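Local structure of lipoxygenase (Cyanothece sp., 5EK8) at residues 26-29 against 30-34; 213-216 against 217-220; 423-426 against 427-431; 468-471 against 472-476. The protein is a non-heme iron lipoxygenase that probably adds molecular oxygen to polyunsaturated fatty acids, with 9R specificity. All coordinates share one frame; numbering follows the deposited sequence.

Interaction 1: 26-29 against 30-34; sequences GRKL and IEEKA
K28 and E32, one helical turn apart, meet through their charged ends. The ammonium NZ of K28 stands 3.2 Å from OE2 of E32 and 3.4 Å from its OE1, a salt bridge whose two hydrogen bonds are both weak, shared over the carboxylate instead of fixed on one oxygen. The lysine also lies against the acid with its carbon chain, CG and CE running alongside OE2. Its CG is anti to the backbone N (chi1 179°), and the chain runs extended until a bend at chi4 turns NZ back to the carboxylate. E32 starts the other way, CG beside its own backbone N, and reaches over the turn to meet it. A valine in place of E32 would remove the carboxylate, and K28 NZ would probably lose its partner across this turn and swing more freely.

Behind this pair the helical backbone is regular: I30, E31, E32 and K33 each donate N-H to the carbonyl four residues earlier. The bond from E31 N to R27 O, 2.9 Å long, is close to straight at 170°. I30 lays CG1 alongside G26 O, and its side chain, like that of R27, also touches F192 on helix 188-214. The guanidinium of R27 turns away from E31 and pairs through NH1 with D22. The whole is an i to i+4 lysine-glutamate salt bridge on the outer side of helix 24-36, whose other side brings I30 onto F192 and Y195 of helix 188-214.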
ATOM      1  N   GLY A  26      -0.034   3.495 -27.783  1.00 62.27           N
ATOM      2  CA  GLY A  26      -0.044   3.013 -26.418  1.00 62.00           C
ATOM      3  C   GLY A  26      -1.442   2.931 -25.848  1.00 62.20           C
ATOM      4  O   GLY A  26      -1.806   1.924 -25.243  1.00 67.08           O
ATOM      5  N   ARG A  27      -2.230   3.982 -26.044  1.00 56.74           N
ATOM      6  CA  ARG A  27      -3.570   4.025 -25.474  1.00 63.39           C
ATOM      7  C   ARG A  27      -4.474   2.953 -26.074  1.00 63.05           C
ATOM      8  O   ARG A  27      -5.253   2.326 -25.354  1.00 64.62           O
ATOM      9  CB  ARG A  27      -4.186   5.414 -25.649  1.00 68.45           C
ATOM     10  CG  ARG A  27      -3.715   6.406 -24.585  1.00 73.79           C
ATOM     11  CD  ARG A  27      -4.592   7.641 -24.501  1.00 80.75           C
ATOM     12  NE  ARG A  27      -4.023   8.757 -25.247  1.00 88.92           N
ATOM     13  CZ  ARG A  27      -2.988   9.482 -24.832  1.00 93.58           C
ATOM     14  NH1 ARG A  27      -2.405   9.200 -23.672  1.00 93.47           N
ATOM     15  NH2 ARG A  27      -2.538  10.486 -25.578  1.00 93.62           N
ATOM     16  N   LYS A  28      -4.359   2.728 -27.380  1.00 60.18           N
ATOM     17  CA  LYS A  28      -5.111   1.653 -28.019  1.00 64.73           C
ATOM     18  C   LYS A  28      -4.746   0.298 -27.404  1.00 66.83           C
ATOM     19  O   LYS A  28      -5.632  -0.480 -27.031  1.00 57.02           O
ATOM     20  CB  LYS A  28      -4.869   1.637 -29.531  1.00 66.28           C
ATOM     21  CG  LYS A  28      -5.611   0.526 -30.268  1.00 70.53           C
ATOM     22  CD  LYS A  28      -5.709   0.818 -31.758  1.00 74.19           C
ATOM     23  CE  LYS A  28      -6.445  -0.286 -32.507  1.00 76.48           C
ATOM     24  NZ  LYS A  28      -5.684  -1.569 -32.524  1.00 77.91           N
ATOM     25  N   LEU A  29      -3.447   0.027 -27.281  1.00 65.39           N
ATOM     26  CA  LEU A  29      -3.017  -1.248 -26.707  1.00 65.66           C
ATOM     27  C   LEU A  29      -3.505  -1.437 -25.278  1.00 67.29           C
ATOM     28  O   LEU A  29      -3.956  -2.520 -24.912  1.00 69.44           O
ATOM     29  CB  LEU A  29      -1.496  -1.373 -26.753  1.00 66.14           C
ATOM     30  CG  LEU A  29      -0.931  -1.700 -28.136  1.00 69.54           C
ATOM     31  CD1 LEU A  29       0.526  -2.107 -28.024  1.00 71.82           C
ATOM     32  CD2 LEU A  29      -1.754  -2.786 -28.826  1.00 69.56           C
ATOM     33  N   ILE A  30      -3.412  -0.381 -24.475  1.00 65.44           N
ATOM     34  CA  ILE A  30      -3.873  -0.427 -23.092  1.00 63.78           C
ATOM     35  C   ILE A  30      -5.363  -0.726 -23.022  1.00 64.80           C
ATOM     36  O   ILE A  30      -5.789  -1.671 -22.354  1.00 68.73           O
ATOM     37  CB  ILE A  30      -3.596   0.899 -22.359  1.00 64.11           C
ATOM     38  CG1 ILE A  30      -2.095   1.101 -22.164  1.00 66.99           C
ATOM     39  CG2 ILE A  30      -4.304   0.922 -21.019  1.00 63.70           C
ATOM     40  CD1 ILE A  30      -1.745   2.393 -21.457  1.00 67.89           C
ATOM     41  N   GLU A  31      -6.150   0.081 -23.727  1.00 68.48           N
ATOM     42  CA  GLU A  31      -7.600  -0.056 -23.718  1.00 67.97           C
ATOM     43  C   GLU A  31      -8.044  -1.440 -24.180  1.00 62.36           C
ATOM     44  O   GLU A  31      -8.977  -2.027 -23.620  1.00 60.08           O
ATOM     45  CB  GLU A  31      -8.239   1.026 -24.592  1.00 71.58           C
ATOM     46  CG  GLU A  31      -8.158   2.425 -23.998  1.00 81.15           C
ATOM     47  CD  GLU A  31      -8.723   3.498 -24.921  1.00 90.81           C
ATOM     48  OE1 GLU A  31      -8.430   3.466 -26.137  1.00 91.77           O
ATOM     49  OE2 GLU A  31      -9.463   4.376 -24.428  1.00 97.58           O
ATOM     50  N   GLU A  32      -7.374  -1.973 -25.194  1.00 60.70           N
ATOM     51  CA  GLU A  32      -7.763  -3.278 -25.702  1.00 66.18           C
ATOM     52  C   GLU A  32      -7.351  -4.372 -24.727  1.00 70.86           C
ATOM     53  O   GLU A  32      -8.114  -5.305 -24.496  1.00 72.66           O
ATOM     54  CB  GLU A  32      -7.183  -3.509 -27.095  1.00 70.69           C
ATOM     55  CG  GLU A  32      -8.064  -2.889 -28.175  1.00 78.62           C
ATOM     56  CD  GLU A  32      -7.411  -2.827 -29.539  1.00 81.09           C
ATOM     57  OE1 GLU A  32      -6.359  -3.474 -29.731  1.00 86.50           O
ATOM     58  OE2 GLU A  32      -7.958  -2.124 -30.416  1.00 73.46           O
ATOM     59  N   LYS A  33      -6.171  -4.226 -24.126  1.00 71.44           N
ATOM     60  CA  LYS A  33      -5.733  -5.118 -23.051  1.00 66.00           C
ATOM     61  C   LYS A  33      -6.792  -5.196 -21.964  1.00 62.39           C
ATOM     62  O   LYS A  33      -7.089  -6.271 -21.443  1.00 67.00           O
ATOM     63  CB  LYS A  33      -4.409  -4.638 -22.457  1.00 69.16           C
ATOM     64  CG  LYS A  33      -3.793  -5.572 -21.423  1.00 72.56           C
ATOM     65  CD  LYS A  33      -2.483  -4.981 -20.912  1.00 78.26           C
ATOM     66  CE  LYS A  33      -1.613  -6.021 -20.215  1.00 84.64           C
ATOM     67  NZ  LYS A  33      -0.212  -5.540 -20.014  1.00 84.17           N
ATOM     68  N   ALA A  34      -7.360  -4.042 -21.632  1.00 57.91           N
ATOM     69  CA  ALA A  34      -8.442  -3.977 -20.660  1.00 61.43           C
ATOM     70  C   ALA A  34      -9.704  -4.673 -21.157  1.00 65.94           C
ATOM     71  O   ALA A  34     -10.399  -5.331 -20.381  1.00 70.76           O
ATOM     72  CB  ALA A  34      -8.750  -2.537 -20.321  1.00 62.16           C
TER

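Interaction 2: 213-216 against 217-220; sequences TLNP and KEPS
With CG of N215 anti to its backbone N (chi1 175°), the amide is carried over the turn that follows, where both of its ends find a partner. ND2 donates to OE1 of E218 at 3.1 Å, almost dead straight at 176°. The acceptor lies in the plane of the asparagine amide, yet the amide comes at OE1 from above the carboxylate, the two planes being 69° apart. At the other end of the amide OD1 takes a weak bond from K217 N at 3.4 Å, a weakly closed Asx turn, and CG of K217 lies alongside the same oxygen. The backbone closes a type I turn from N215 to E218: E218 N gives its hydrogen to N215 O at 2.9 Å. An alanine at N215 would leave the turn its backbone bond but is likely to let the E218 carboxylate wander and K217 N lose its side-chain acceptor. P216 and K217 occupy the turn's corners. This surface turn links helix 188-214 to helix 221-227, whose N-cap is S220; T213 rests on K4 and I8 of helix 2-21, and P219, after a cis peptide bond, packs back on H208 and A211 of helix 188-214.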
ATOM      1  N   THR A 213      26.668  12.979 -15.872  1.00 78.21           N
ATOM      2  CA  THR A 213      27.774  12.181 -16.381  1.00 81.08           C
ATOM      3  C   THR A 213      28.838  13.069 -17.030  1.00 83.00           C
ATOM      4  O   THR A 213      30.029  12.761 -16.981  1.00 84.07           O
ATOM      5  CB  THR A 213      27.288  11.139 -17.396  1.00 80.87           C
ATOM      6  OG1 THR A 213      26.808  11.808 -18.569  1.00 82.19           O
ATOM      7  CG2 THR A 213      26.173  10.295 -16.793  1.00 76.83           C
ATOM      8  N   LEU A 214      28.401  14.173 -17.630  1.00 83.24           N
ATOM      9  CA  LEU A 214      29.314  15.118 -18.270  1.00 84.93           C
ATOM     10  C   LEU A 214      30.140  15.869 -17.228  1.00 86.92           C
ATOM     11  O   LEU A 214      31.279  16.266 -17.481  1.00 89.63           O
ATOM     12  CB  LEU A 214      28.540  16.110 -19.142  1.00 79.49           C
ATOM     13  CG  LEU A 214      27.550  15.523 -20.151  0.78 74.70           C
ATOM     14  CD1 LEU A 214      26.913  16.624 -20.987  1.00 75.54           C
ATOM     15  CD2 LEU A 214      28.229  14.495 -21.042  1.00 72.96           C
ATOM     16  N   ASN A 215      29.544  16.062 -16.056  1.00 85.28           N
ATOM     17  CA  ASN A 215      30.195  16.726 -14.935  1.00 87.33           C
ATOM     18  C   ASN A 215      29.561  16.271 -13.633  1.00 86.81           C
ATOM     19  O   ASN A 215      28.405  16.590 -13.359  1.00 90.19           O
ATOM     20  CB  ASN A 215      30.102  18.246 -15.060  1.00 94.41           C
ATOM     21  CG  ASN A 215      30.672  18.966 -13.848  1.00 98.65           C
ATOM     22  OD1 ASN A 215      31.548  18.445 -13.156  1.00 99.34           O
ATOM     23  ND2 ASN A 215      30.171  20.168 -13.584  1.00 99.85           N
ATOM     24  N   PRO A 216      30.322  15.523 -12.825  1.00 83.60           N
ATOM     25  CA  PRO A 216      29.820  14.878 -11.605  1.00 80.09           C
ATOM     26  C   PRO A 216      29.278  15.856 -10.563  1.00 75.84           C
ATOM     27  O   PRO A 216      28.627  15.424  -9.614  1.00 72.30           O
ATOM     28  CB  PRO A 216      31.053  14.148 -11.064  1.00 82.29           C
ATOM     29  CG  PRO A 216      31.935  13.961 -12.253  1.00 84.57           C
ATOM     30  CD  PRO A 216      31.733  15.186 -13.082  1.00 84.69           C
ATOM     31  N   LYS A 217      29.542  17.148 -10.736  1.00 77.91           N
ATOM     32  CA  LYS A 217      29.086  18.152  -9.779  1.00 77.24           C
ATOM     33  C   LYS A 217      27.906  18.947 -10.332  1.00 73.80           C
ATOM     34  O   LYS A 217      27.350  19.814  -9.656  1.00 72.60           O
ATOM     35  CB  LYS A 217      30.232  19.096  -9.407  1.00 84.66           C
ATOM     36  CG  LYS A 217      31.590  18.661  -9.935  1.00 94.05           C
ATOM     37  CD  LYS A 217      32.718  19.507  -9.360  1.00 99.99           C
ATOM     38  CE  LYS A 217      34.076  19.002  -9.829  1.00104.32           C
ATOM     39  NZ  LYS A 217      34.266  17.560  -9.491  1.00105.03           N
ATOM     40  N   GLU A 218      27.525  18.642 -11.566  1.00 72.66           N
ATOM     41  CA  GLU A 218      26.401  19.311 -12.207  1.00 75.69           C
ATOM     42  C   GLU A 218      25.307  18.292 -12.515  1.00 73.49           C
ATOM     43  O   GLU A 218      25.591  17.101 -12.609  1.00 74.23           O
ATOM     44  CB  GLU A 218      26.865  20.042 -13.476  1.00 79.05           C
ATOM     45  CG  GLU A 218      27.116  21.531 -13.261  1.00 78.64           C
ATOM     46  CD  GLU A 218      27.729  22.200 -14.470  1.00 85.85           C
ATOM     47  OE1 GLU A 218      28.035  21.487 -15.446  1.00 89.13           O
ATOM     48  OE2 GLU A 218      27.907  23.438 -14.442  1.00 90.42           O
ATOM     49  N   PRO A 219      24.046  18.746 -12.647  1.00 71.77           N
ATOM     50  CA  PRO A 219      23.583  20.135 -12.518  1.00 72.21           C
ATOM     51  C   PRO A 219      23.539  20.600 -11.068  1.00 72.36           C
ATOM     52  O   PRO A 219      23.514  19.772 -10.160  1.00 74.87           O
ATOM     53  CB  PRO A 219      22.179  20.091 -13.122  1.00 69.59           C
ATOM     54  CG  PRO A 219      21.724  18.700 -12.889  1.00 67.97           C
ATOM     55  CD  PRO A 219      22.944  17.831 -12.994  1.00 67.73           C
ATOM     56  N   SER A 220      23.546  21.912 -10.861  1.00 70.44           N
ATOM     57  CA  SER A 220      23.446  22.474  -9.522  1.00 65.73           C
ATOM     58  C   SER A 220      22.127  22.078  -8.876  1.00 61.89           C
ATOM     59  O   SER A 220      21.190  21.670  -9.562  1.00 60.57           O
ATOM     60  CB  SER A 220      23.570  23.998  -9.569  1.00 68.21           C
ATOM     61  OG  SER A 220      22.496  24.577 -10.292  1.00 68.01           O
TER

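Interaction 3: 423-426 against 427-431; sequences GFLQ and MCTEV
F424 and C428 make the tightly packed side of this helical turn. The sulfur SG sits over one face of the phenyl ring, 4.0 Å from its centroid and 25° off the ring normal, displaced toward the rim so that CE2 is its nearest ring atom at 3.7 Å. F424 reaches there with CG anti to the backbone N (chi1 171°). Around them the packing is dense: F424 also touches A356 and V406, C428 touches Y360, and M427 lies against F352 and I357.

The opposite character belongs to L425, Q426 and T429, which are only partly buried. L425 and T429 meet loosely, CG to CG2 at 4.3 Å. Polar groups do the holding here. NE2 of Q426 donates to OE2 of E430 at 2.9 Å, meeting that oxygen from above the carboxylate plane, the amide and carboxylate being 59° apart; the same NE2 is also bonded to N281 O. The backbone oxygen of Q426 is gripped twice from one face, by E430 N at 2.9 Å and by OG1 of T429 at 3.1 Å.

The i to i+4 Cys sulfur-aromatic pair lies here on the buried face of helix 421-432, which packs against helix 337-377, carrier of the iron ligands H359 and H364 of this lipoxygenase; the side chains of F424 and H359 are about 8 Å apart.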
ATOM      1  N   GLY A 423      19.320  -2.939   5.901  1.00 37.52           N
ATOM      2  CA  GLY A 423      18.870  -2.048   6.957  1.00 37.77           C
ATOM      3  C   GLY A 423      17.422  -1.629   6.787  1.00 42.68           C
ATOM      4  O   GLY A 423      16.595  -1.782   7.695  1.00 48.68           O
ATOM      5  N   PHE A 424      17.120  -1.090   5.611  1.00 43.93           N
ATOM      6  CA  PHE A 424      15.769  -0.666   5.266  1.00 43.48           C
ATOM      7  C   PHE A 424      14.766  -1.814   5.427  1.00 45.61           C
ATOM      8  O   PHE A 424      13.691  -1.672   6.050  1.00 46.46           O
ATOM      9  CB  PHE A 424      15.743  -0.132   3.829  1.00 40.51           C
ATOM     10  CG  PHE A 424      14.363   0.123   3.311  1.00 38.07           C
ATOM     11  CD1 PHE A 424      13.723   1.320   3.580  1.00 32.91           C
ATOM     12  CD2 PHE A 424      13.694  -0.846   2.579  1.00 37.60           C
ATOM     13  CE1 PHE A 424      12.448   1.549   3.121  1.00 32.71           C
ATOM     14  CE2 PHE A 424      12.424  -0.624   2.124  1.00 37.68           C
ATOM     15  CZ  PHE A 424      11.795   0.575   2.391  1.00 36.05           C
ATOM     16  N   LEU A 425      15.134  -2.954   4.849  1.00 43.02           N
ATOM     17  CA  LEU A 425      14.345  -4.170   4.972  1.00 42.08           C
ATOM     18  C   LEU A 425      14.106  -4.499   6.435  1.00 41.83           C
ATOM     19  O   LEU A 425      12.989  -4.816   6.832  1.00 42.73           O
ATOM     20  CB  LEU A 425      15.037  -5.344   4.286  1.00 40.75           C
ATOM     21  CG  LEU A 425      14.204  -6.624   4.266  1.00 35.25           C
ATOM     22  CD1 LEU A 425      12.932  -6.402   3.456  1.00 29.77           C
ATOM     23  CD2 LEU A 425      15.030  -7.795   3.721  1.00 29.13           C
ATOM     24  N   GLN A 426      15.158  -4.399   7.237  1.00 38.86           N
ATOM     25  CA  GLN A 426      15.048  -4.730   8.649  1.00 47.39           C
ATOM     26  C   GLN A 426      14.058  -3.814   9.360  1.00 51.11           C
ATOM     27  O   GLN A 426      13.310  -4.271  10.223  1.00 50.80           O
ATOM     28  CB  GLN A 426      16.406  -4.659   9.332  1.00 43.78           C
ATOM     29  CG  GLN A 426      16.366  -5.019  10.800  1.00 35.82           C
ATOM     30  CD  GLN A 426      17.723  -4.884  11.437  1.00 38.56           C
ATOM     31  OE1 GLN A 426      18.726  -5.324  10.875  1.00 42.14           O
ATOM     32  NE2 GLN A 426      17.771  -4.254  12.607  1.00 38.82           N
ATOM     33  N   MET A 427      14.043  -2.531   8.993  1.00 44.74           N
ATOM     34  CA  MET A 427      13.035  -1.621   9.536  1.00 42.04           C
ATOM     35  C   MET A 427      11.653  -2.174   9.228  1.00 43.43           C
ATOM     36  O   MET A 427      10.775  -2.283  10.114  1.00 46.00           O
ATOM     37  CB  MET A 427      13.171  -0.211   8.956  1.00 40.83           C
ATOM     38  CG  MET A 427      14.442   0.528   9.337  1.00 44.96           C
ATOM     39  SD  MET A 427      14.507   2.186   8.620  1.00 59.65           S
ATOM     40  CE  MET A 427      13.183   2.997   9.514  1.00 51.50           C
ATOM     41  N   CYS A 428      11.480  -2.552   7.964  1.00 43.00           N
ATOM     42  CA  CYS A 428      10.176  -3.013   7.502  1.00 44.09           C
ATOM     43  C   CYS A 428       9.693  -4.268   8.220  1.00 38.35           C
ATOM     44  O   CYS A 428       8.590  -4.284   8.773  1.00 35.35           O
ATOM     45  CB  CYS A 428      10.215  -3.258   5.999  1.00 51.29           C
ATOM     46  SG  CYS A 428      10.431  -1.743   5.052  1.00 52.70           S
ATOM     47  N   THR A 429      10.520  -5.311   8.207  1.00 40.32           N
ATOM     48  CA  THR A 429      10.191  -6.573   8.865  1.00 39.85           C
ATOM     49  C   THR A 429       9.942  -6.366  10.355  1.00 44.60           C
ATOM     50  O   THR A 429       8.985  -6.921  10.914  1.00 56.79           O
ATOM     51  CB  THR A 429      11.307  -7.633   8.679  1.00 39.24           C
ATOM     52  OG1 THR A 429      12.558  -7.123   9.163  1.00 42.80           O
ATOM     53  CG2 THR A 429      11.449  -8.015   7.214  1.00 37.13           C
ATOM     54  N   GLU A 430      10.799  -5.562  10.986  1.00 36.16           N
ATOM     55  CA  GLU A 430      10.618  -5.201  12.391  1.00 32.24           C
ATOM     56  C   GLU A 430       9.206  -4.698  12.672  1.00 35.05           C
ATOM     57  O   GLU A 430       8.495  -5.278  13.497  1.00 34.85           O
ATOM     58  CB  GLU A 430      11.630  -4.138  12.827  1.00 27.94           C
ATOM     59  CG  GLU A 430      12.935  -4.703  13.361  1.00 32.59           C
ATOM     60  CD  GLU A 430      13.982  -3.631  13.606  1.00 42.35           C
ATOM     61  OE1 GLU A 430      13.629  -2.434  13.569  1.00 48.20           O
ATOM     62  OE2 GLU A 430      15.160  -3.983  13.834  1.00 43.07           O
ATOM     63  N   VAL A 431       8.779  -3.633  11.994  1.00 40.29           N
ATOM     64  CA  VAL A 431       7.473  -3.076  12.362  1.00 37.25           C
ATOM     65  C   VAL A 431       6.284  -3.919  11.873  1.00 37.83           C
ATOM     66  O   VAL A 431       5.255  -3.984  12.550  1.00 37.27           O
ATOM     67  CB  VAL A 431       7.306  -1.631  11.863  1.00 36.40           C
ATOM     68  CG1 VAL A 431       8.212  -0.709  12.655  1.00 37.34           C
ATOM     69  CG2 VAL A 431       7.586  -1.530  10.369  1.00 42.03           C
TER

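Interaction 4: 468-471 against 472-476; sequences DAFF and AKHQQ
The helix keeps its i to i+4 backbone pattern as far as H474, with A472, K473 and H474 donating to D468, A469 and F470, and then breaks: at H474 the backbone turns out of the helical conformation, and the residue serves as N-cap of helix 475-480. Its N-H bond to F470 O is 3.0 Å long.

The same pair meets through its rings. H474 places CD2 over the centre of the F470 ring, 3.4 Å above its plane, while NE2 leans out to CE2 at 3.4 Å. The planes make 42°, with centroids 4.3 Å apart, so the rings are oblique to each other and neither stacked nor edge-to-face. F470 gets there with CG anti to the backbone N (chi1 -174°), its ring swung along the helix toward the histidine. H474 has CG beside its own backbone N, which turns the imidazole back over the last turn, and F470 O lies at the edge of the imidazole, near its plane, beside CD2. CG of K473 lies over one face of that imidazole, while its NZ leads off to a salt bridge with E640.

On the buried side F470 packs on I383 and M386 of helix 383-391, and F471 on I383 and on I552 and L555 of helix 549-574. D468 adds a salt bridge to K556 of that helix, so the C-terminal end of helix 451-473, just ahead of helix 475-480, packs against both helix 383-391 and helix 549-574.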
ATOM      1  N   ASP A 468     -21.029  -0.365  10.911  1.00 64.24           N
ATOM      2  CA  ASP A 468     -22.219  -0.766  11.659  1.00 63.46           C
ATOM      3  C   ASP A 468     -23.428  -0.890  10.733  1.00 63.85           C
ATOM      4  O   ASP A 468     -24.123  -1.914  10.728  1.00 64.67           O
ATOM      5  CB  ASP A 468     -22.518   0.232  12.780  1.00 64.59           C
ATOM      6  CG  ASP A 468     -21.643   0.025  13.997  1.00 64.75           C
ATOM      7  OD1 ASP A 468     -21.240  -1.125  14.255  1.00 65.01           O
ATOM      8  OD2 ASP A 468     -21.365   1.013  14.707  1.00 67.52           O
ATOM      9  N   ALA A 469     -23.662   0.153   9.942  1.00 64.02           N
ATOM     10  CA  ALA A 469     -24.788   0.176   9.012  1.00 63.27           C
ATOM     11  C   ALA A 469     -24.743  -0.992   8.031  1.00 62.60           C
ATOM     12  O   ALA A 469     -25.719  -1.732   7.884  1.00 62.46           O
ATOM     13  CB  ALA A 469     -24.815   1.488   8.260  1.00 60.33           C
ATOM     14  N   PHE A 470     -23.601  -1.153   7.373  1.00 59.25           N
ATOM     15  CA  PHE A 470     -23.417  -2.204   6.377  1.00 59.37           C
ATOM     16  C   PHE A 470     -23.678  -3.578   6.972  1.00 64.86           C
ATOM     17  O   PHE A 470     -24.435  -4.374   6.410  1.00 65.94           O
ATOM     18  CB  PHE A 470     -22.005  -2.146   5.794  1.00 54.17           C
ATOM     19  CG  PHE A 470     -21.773  -3.108   4.660  1.00 53.32           C
ATOM     20  CD1 PHE A 470     -21.339  -4.404   4.905  1.00 54.03           C
ATOM     21  CD2 PHE A 470     -21.974  -2.709   3.349  1.00 49.42           C
ATOM     22  CE1 PHE A 470     -21.122  -5.285   3.866  1.00 54.54           C
ATOM     23  CE2 PHE A 470     -21.759  -3.584   2.301  1.00 47.83           C
ATOM     24  CZ  PHE A 470     -21.333  -4.874   2.558  1.00 52.14           C
ATOM     25  N   PHE A 471     -23.044  -3.849   8.109  1.00 66.71           N
ATOM     26  CA  PHE A 471     -23.210  -5.124   8.793  1.00 66.69           C
ATOM     27  C   PHE A 471     -24.669  -5.374   9.134  1.00 66.02           C
ATOM     28  O   PHE A 471     -25.158  -6.497   9.010  1.00 66.89           O
ATOM     29  CB  PHE A 471     -22.358  -5.172  10.061  1.00 69.66           C
ATOM     30  CG  PHE A 471     -20.979  -5.721   9.841  1.00 70.42           C
ATOM     31  CD1 PHE A 471     -20.628  -6.964  10.338  1.00 71.16           C
ATOM     32  CD2 PHE A 471     -20.035  -4.997   9.128  1.00 68.16           C
ATOM     33  CE1 PHE A 471     -19.359  -7.474  10.136  1.00 73.11           C
ATOM     34  CE2 PHE A 471     -18.766  -5.500   8.921  1.00 67.33           C
ATOM     35  CZ  PHE A 471     -18.426  -6.739   9.427  1.00 71.50           C
ATOM     36  N   ALA A 472     -25.363  -4.325   9.564  1.00 66.80           N
ATOM     37  CA  ALA A 472     -26.779  -4.447   9.889  1.00 68.40           C
ATOM     38  C   ALA A 472     -27.597  -4.827   8.654  1.00 70.84           C
ATOM     39  O   ALA A 472     -28.427  -5.736   8.702  1.00 70.71           O
ATOM     40  CB  ALA A 472     -27.302  -3.152  10.495  1.00 68.33           C
ATOM     41  N   LYS A 473     -27.342  -4.133   7.546  1.00 66.14           N
ATOM     42  CA  LYS A 473     -28.107  -4.336   6.316  1.00 64.37           C
ATOM     43  C   LYS A 473     -27.957  -5.745   5.739  1.00 60.22           C
ATOM     44  O   LYS A 473     -28.945  -6.367   5.345  1.00 59.13           O
ATOM     45  CB  LYS A 473     -27.694  -3.299   5.262  1.00 65.49           C
ATOM     46  CG  LYS A 473     -28.216  -3.600   3.866  1.00 64.86           C
ATOM     47  CD  LYS A 473     -27.790  -2.543   2.860  0.96 65.09           C
ATOM     48  CE  LYS A 473     -28.478  -1.215   3.128  0.52 65.84           C
ATOM     49  NZ  LYS A 473     -28.178  -0.211   2.066  1.00 63.88           N
ATOM     50  N   HIS A 474     -26.727  -6.245   5.689  1.00 59.99           N
ATOM     51  CA  HIS A 474     -26.453  -7.536   5.062  1.00 63.75           C
ATOM     52  C   HIS A 474     -26.232  -8.655   6.078  1.00 66.34           C
ATOM     53  O   HIS A 474     -25.569  -9.644   5.773  1.00 66.72           O
ATOM     54  CB  HIS A 474     -25.225  -7.436   4.153  1.00 65.49           C
ATOM     55  CG  HIS A 474     -25.273  -6.290   3.193  1.00 70.19           C
ATOM     56  ND1 HIS A 474     -25.880  -6.377   1.959  1.00 71.68           N
ATOM     57  CD2 HIS A 474     -24.779  -5.032   3.281  1.00 72.76           C
ATOM     58  CE1 HIS A 474     -25.763  -5.220   1.330  1.00 72.49           C
ATOM     59  NE2 HIS A 474     -25.100  -4.387   2.111  1.00 72.63           N
ATOM     60  N   GLN A 475     -26.790  -8.495   7.276  1.00 69.61           N
ATOM     61  CA  GLN A 475     -26.564  -9.433   8.377  1.00 71.13           C
ATOM     62  C   GLN A 475     -26.826 -10.891   7.996  1.00 63.80           C
ATOM     63  O   GLN A 475     -25.990 -11.769   8.241  1.00 57.62           O
ATOM     64  CB  GLN A 475     -27.435  -9.054   9.576  1.00 78.70           C
ATOM     65  CG  GLN A 475     -27.498 -10.121  10.658  1.00 83.22           C
ATOM     66  CD  GLN A 475     -28.916 -10.591  10.926  1.00 90.15           C
ATOM     67  OE1 GLN A 475     -29.863  -9.801  10.879  1.00 92.43           O
ATOM     68  NE2 GLN A 475     -29.072 -11.884  11.200  1.00 91.33           N
ATOM     69  N   GLN A 476     -27.980 -11.138   7.385  1.00 62.90           N
ATOM     70  CA  GLN A 476     -28.370 -12.494   7.021  1.00 65.02           C
ATOM     71  C   GLN A 476     -27.382 -13.115   6.038  1.00 65.89           C
ATOM     72  O   GLN A 476     -26.956 -14.259   6.210  1.00 62.19           O
ATOM     73  CB  GLN A 476     -29.779 -12.504   6.428  1.00 63.00           C
ATOM     74  CG  GLN A 476     -30.380 -13.893   6.315  1.00 63.44           C
ATOM     75  CD  GLN A 476     -30.307 -14.671   7.621  0.31 64.97           C
ATOM     76  OE1 GLN A 476     -30.506 -14.121   8.706  1.00 66.21           O
ATOM     77  NE2 GLN A 476     -30.004 -15.958   7.519  1.00 64.79           N
TER

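Overall arrangement
The four contacts come in series along the chain and none touches another. Interactions 1 and 2 both involve helix 188-214: interaction 1 packs on it and interaction 2 forms at its C-terminal end, their centres about 39 Å apart. Interaction 3, on helix 421-432, lies deepest, its centre about 16 Å from the chain centre. Interaction 4 follows on the next helix, 451-473, its centre about 38 Å from that of interaction 3. Interactions 2 and 4 are the farthest apart, about 61 Å between centres, on opposite sides of the chain's centre. Local contacts on helices and a helix-linking turn thus occur both on the periphery and one layer out from the iron site.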